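Local coordinates for protein group 3 allergen SMIPP-S YvT004A06 (PDB 3H7T) that is an inactivated serine protease paralogue of the scabies mite, built on the trypsin fold and probably without the peptidase activity of its family, at residues K5-D8 with I9-P13; D44-P48 with S49-I53. All coordinates share one frame; numbering follows the deposited sequence.

In the fold
Both interactions are local turns, each delivering the chain into a strand of the six-stranded barrel, and their centres lie about 25 Å apart without touching. Interaction 1 (5-13) follows strand 5-6, which pairs with strand 140-147 in the other sheet, and leads to strand 15-20. Interaction 2 (44-53) follows helix 40-43 and runs into strand 51-55, which meets strand 15-20 to close the barrel. Interaction 1 is partly buried and joins one firm backbone turn bond to polar side chains, an aspartate, a threonine, a serine and a glutamate. Interaction 2 is a surface contact held by backbone bonds and aliphatic touches, with I51 its one buried participant.

Interaction 1. Residues K5-D8 with I9-P13; sequences KKSD and ITKEP
D8 reaches forward to T10 and K11 in an Asx turn joined to a type I beta turn, just after strand 5-6. Its CB lies against K11, with D8 CB 3.9 Å from K11 CG. With chi1 at -173°, the carboxylate stands opposite the backbone N, where it can meet the turn. D8 CG then passes T10 OG1 at 3.6 Å, the two side chains crossing obliquely. At the tip, D8 OD1 takes two bonds from one residue: T10 N at 2.9 Å and the hydroxyl, T10 OG1, at 2.6 Å. These donors come from opposite faces of the carboxylate plane, the hydroxyl on the anti side. T10 suits its place because a chi1 of 66° turns OG1 to the same acceptor as its N-H. The other oxygen, D8 OD2, has a weak hydrogen bond with S58 OG, which also bonds I9 N. The D8 carbonyl closes the beta turn: K11 N reaches D8 O at 2.8 Å, from well above the carbonyl plane, while E12 N makes a weak bond to D8 O at 3.4 Å. D8 N is buried with no partner in the model.

Further back, S7 OG sits 2.7 Å from E12 OE1, with E141 OE2 as a second acceptor within reach of its one proton. Serine suits this buried place, bringing a hydroxyl close to two acids.

Two donors on D8 OD1 should fix the rotation of the carboxylate and stabilise its negative charge. The close approach of E12 OE2 to E141 OE2 would probably raise the proton affinity of one of these acids, an effect that K5, in a salt bridge with E141, may partly offset.

Interaction 2. Residues D44-P48 with S49-I53; sequences DGTKP and SDISI
P48 and S49 are the central residues of the first of two overlapping type I beta turns, S49 and D50 those of the second, in a short 3-10 segment that feeds strand 51-55 of the trypsin-fold barrel. The first turn is closed by D50 N on K47 O at 3.0 Å. One residue on, I51 N bonds P48 O, also at 3.0 Å. In both bonds the donor stands well above the carbonyl plane. Proline suits the second position of the first turn: its ring holds phi at -58°, and no N-H is needed there. S49, central to both turns, occupies the exposed outer side, where a small polar residue is at home.

I51 is the buried partner. Its CG1 and CD1 face the T46 methyl and K47 O, while beyond the turn the side chain packs on V18, A69 and I72 of the flanking strands. T46, which itself touches V20, meets it obliquely with its methyl group. A chi1 of -62° sets that methyl opposite the backbone N, facing D50 and I51. There T46 CG2 lies 3.9 Å from I51 CG1, and the same methyl is also 3.9 Å from D50 CB.

Interaction 1. Residues K5-D8 with I9-P13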
# COMPACT_ATOMS: atom_id res chain seq x y z
N LYS A 5 -16.16 -2.93 -2.01
CA LYS A 5 -16.92 -4.09 -2.46
C LYS A 5 -15.99 -5.20 -2.89
O LYS A 5 -14.80 -4.96 -3.12
CB LYS A 5 -17.89 -3.70 -3.59
CG LYS A 5 -17.27 -3.00 -4.77
CD LYS A 5 -18.26 -2.94 -5.93
CE LYS A 5 -17.98 -1.78 -6.88
NZ LYS A 5 -16.75 -1.99 -7.68
N LYS A 6 -16.53 -6.42 -2.98
CA LYS A 6 -15.74 -7.57 -3.39
C LYS A 6 -15.18 -7.36 -4.78
O LYS A 6 -15.90 -6.93 -5.69
CB LYS A 6 -16.55 -8.88 -3.33
CG LYS A 6 -15.70 -10.12 -3.56
CD LYS A 6 -16.49 -11.31 -4.11
CE LYS A 6 -17.21 -12.07 -3.02
NZ LYS A 6 -17.55 -13.47 -3.45
N SER A 7 -13.90 -7.64 -4.94
CA SER A 7 -13.25 -7.48 -6.22
C SER A 7 -12.80 -8.83 -6.77
O SER A 7 -13.25 -9.89 -6.32
CB SER A 7 -12.05 -6.53 -6.09
OG SER A 7 -11.60 -6.11 -7.36
N ASP A 8 -11.90 -8.78 -7.75
CA ASP A 8 -11.30 -9.96 -8.35
C ASP A 8 -9.87 -9.60 -8.74
O ASP A 8 -9.60 -8.45 -9.12
CB ASP A 8 -12.09 -10.38 -9.59
CG ASP A 8 -11.62 -11.70 -10.15
OD1 ASP A 8 -10.78 -11.69 -11.08
OD2 ASP A 8 -12.07 -12.76 -9.66
N ILE A 9 -8.95 -10.56 -8.63
CA ILE A 9 -7.54 -10.30 -8.92
C ILE A 9 -7.30 -9.90 -10.38
O ILE A 9 -6.30 -9.26 -10.68
CB ILE A 9 -6.60 -11.47 -8.46
CG1 ILE A 9 -5.12 -11.03 -8.40
CG2 ILE A 9 -6.75 -12.70 -9.37
CD1 ILE A 9 -4.80 -9.93 -7.36
N THR A 10 -8.24 -10.24 -11.27
CA THR A 10 -8.15 -9.81 -12.67
C THR A 10 -8.47 -8.32 -12.82
O THR A 10 -8.03 -7.68 -13.78
CB THR A 10 -9.01 -10.68 -13.65
OG1 THR A 10 -10.41 -10.52 -13.37
CG2 THR A 10 -8.64 -12.17 -13.54
N LYS A 11 -9.18 -7.75 -11.84
CA LYS A 11 -9.43 -6.30 -11.82
C LYS A 11 -8.25 -5.51 -11.27
O LYS A 11 -8.09 -4.34 -11.60
CB LYS A 11 -10.70 -5.95 -11.04
CG LYS A 11 -11.89 -6.87 -11.33
CD LYS A 11 -12.61 -6.51 -12.62
CE LYS A 11 -13.77 -5.55 -12.36
NZ LYS A 11 -14.72 -6.08 -11.33
N GLU A 12 -7.43 -6.13 -10.43
CA GLU A 12 -6.23 -5.48 -9.90
C GLU A 12 -5.06 -6.46 -9.89
O GLU A 12 -4.55 -6.79 -8.82
CB GLU A 12 -6.46 -4.92 -8.49
CG GLU A 12 -7.47 -3.79 -8.39
CD GLU A 12 -8.88 -4.26 -8.10
OE1 GLU A 12 -9.05 -5.28 -7.38
OE2 GLU A 12 -9.82 -3.60 -8.57
N PRO A 13 -4.62 -6.91 -11.09
CA PRO A 13 -3.62 -7.97 -11.22
C PRO A 13 -2.23 -7.61 -10.68
O PRO A 13 -1.36 -8.48 -10.60
CB PRO A 13 -3.56 -8.22 -12.73
CG PRO A 13 -4.08 -6.95 -13.35
CD PRO A 13 -5.13 -6.47 -12.40

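Interaction 2. Residues D44-P48 with S49-I53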
# COMPACT_ATOMS: atom_id res chain seq x y z
N ASP A 44 9.65 -3.45 8.40
CA ASP A 44 10.79 -2.79 9.05
C ASP A 44 11.41 -3.68 10.13
O ASP A 44 10.74 -4.04 11.10
CB ASP A 44 10.35 -1.46 9.66
CG ASP A 44 11.50 -0.66 10.24
OD1 ASP A 44 12.64 -0.79 9.74
OD2 ASP A 44 11.27 0.10 11.20
N GLY A 45 12.68 -4.02 9.95
CA GLY A 45 13.43 -4.82 10.91
C GLY A 45 13.12 -6.31 10.86
O GLY A 45 13.46 -7.04 11.79
N THR A 46 12.48 -6.75 9.78
CA THR A 46 12.12 -8.15 9.59
C THR A 46 13.01 -8.81 8.55
O THR A 46 13.20 -8.28 7.45
CB THR A 46 10.62 -8.31 9.20
OG1 THR A 46 9.80 -7.79 10.26
CG2 THR A 46 10.25 -9.77 8.98
N LYS A 47 13.57 -9.96 8.92
CA LYS A 47 14.40 -10.77 8.02
C LYS A 47 13.59 -11.24 6.81
O LYS A 47 12.43 -11.61 6.96
CB LYS A 47 14.98 -11.97 8.78
CG LYS A 47 16.11 -11.61 9.74
CD LYS A 47 16.65 -12.82 10.47
CE LYS A 47 17.93 -12.48 11.23
NZ LYS A 47 18.51 -13.67 11.92
N PRO A 48 14.21 -11.21 5.61
CA PRO A 48 13.53 -11.56 4.36
C PRO A 48 12.93 -12.97 4.33
O PRO A 48 11.90 -13.18 3.70
CB PRO A 48 14.63 -11.42 3.31
CG PRO A 48 15.61 -10.48 3.90
CD PRO A 48 15.59 -10.74 5.37
N SER A 49 13.57 -13.92 5.02
CA SER A 49 13.09 -15.30 5.06
C SER A 49 11.75 -15.43 5.80
O SER A 49 11.03 -16.41 5.61
CB SER A 49 14.14 -16.22 5.69
OG SER A 49 14.40 -15.88 7.04
N ASP A 50 11.43 -14.43 6.62
CA ASP A 50 10.16 -14.39 7.33
C ASP A 50 9.04 -13.73 6.51
O ASP A 50 7.93 -13.53 7.01
CB ASP A 50 10.33 -13.66 8.67
CG ASP A 50 11.03 -14.52 9.72
OD1 ASP A 50 11.32 -15.71 9.45
OD2 ASP A 50 11.28 -14.01 10.83
N ILE A 51 9.34 -13.40 5.26
CA ILE A 51 8.38 -12.68 4.41
C ILE A 51 8.03 -13.48 3.15
O ILE A 51 8.92 -13.99 2.46
CB ILE A 51 8.90 -11.26 4.04
CG1 ILE A 51 9.07 -10.42 5.31
CG2 ILE A 51 7.95 -10.57 3.05
CD1 ILE A 51 9.92 -9.16 5.11
N SER A 52 6.74 -13.57 2.86
CA SER A 52 6.22 -14.24 1.67
C SER A 52 5.39 -13.27 0.84
O SER A 52 4.69 -12.41 1.37
CB SER A 52 5.37 -15.45 2.07
OG SER A 52 5.01 -16.21 0.93
N ILE A 53 5.48 -13.41 -0.48
CA ILE A 53 4.68 -12.63 -1.42
C ILE A 53 3.67 -13.57 -2.07
O ILE A 53 4.06 -14.54 -2.74
CB ILE A 53 5.55 -11.92 -2.49
CG1 ILE A 53 6.44 -10.86 -1.85
CG2 ILE A 53 4.69 -11.28 -3.57
CD1 ILE A 53 7.82 -11.38 -1.45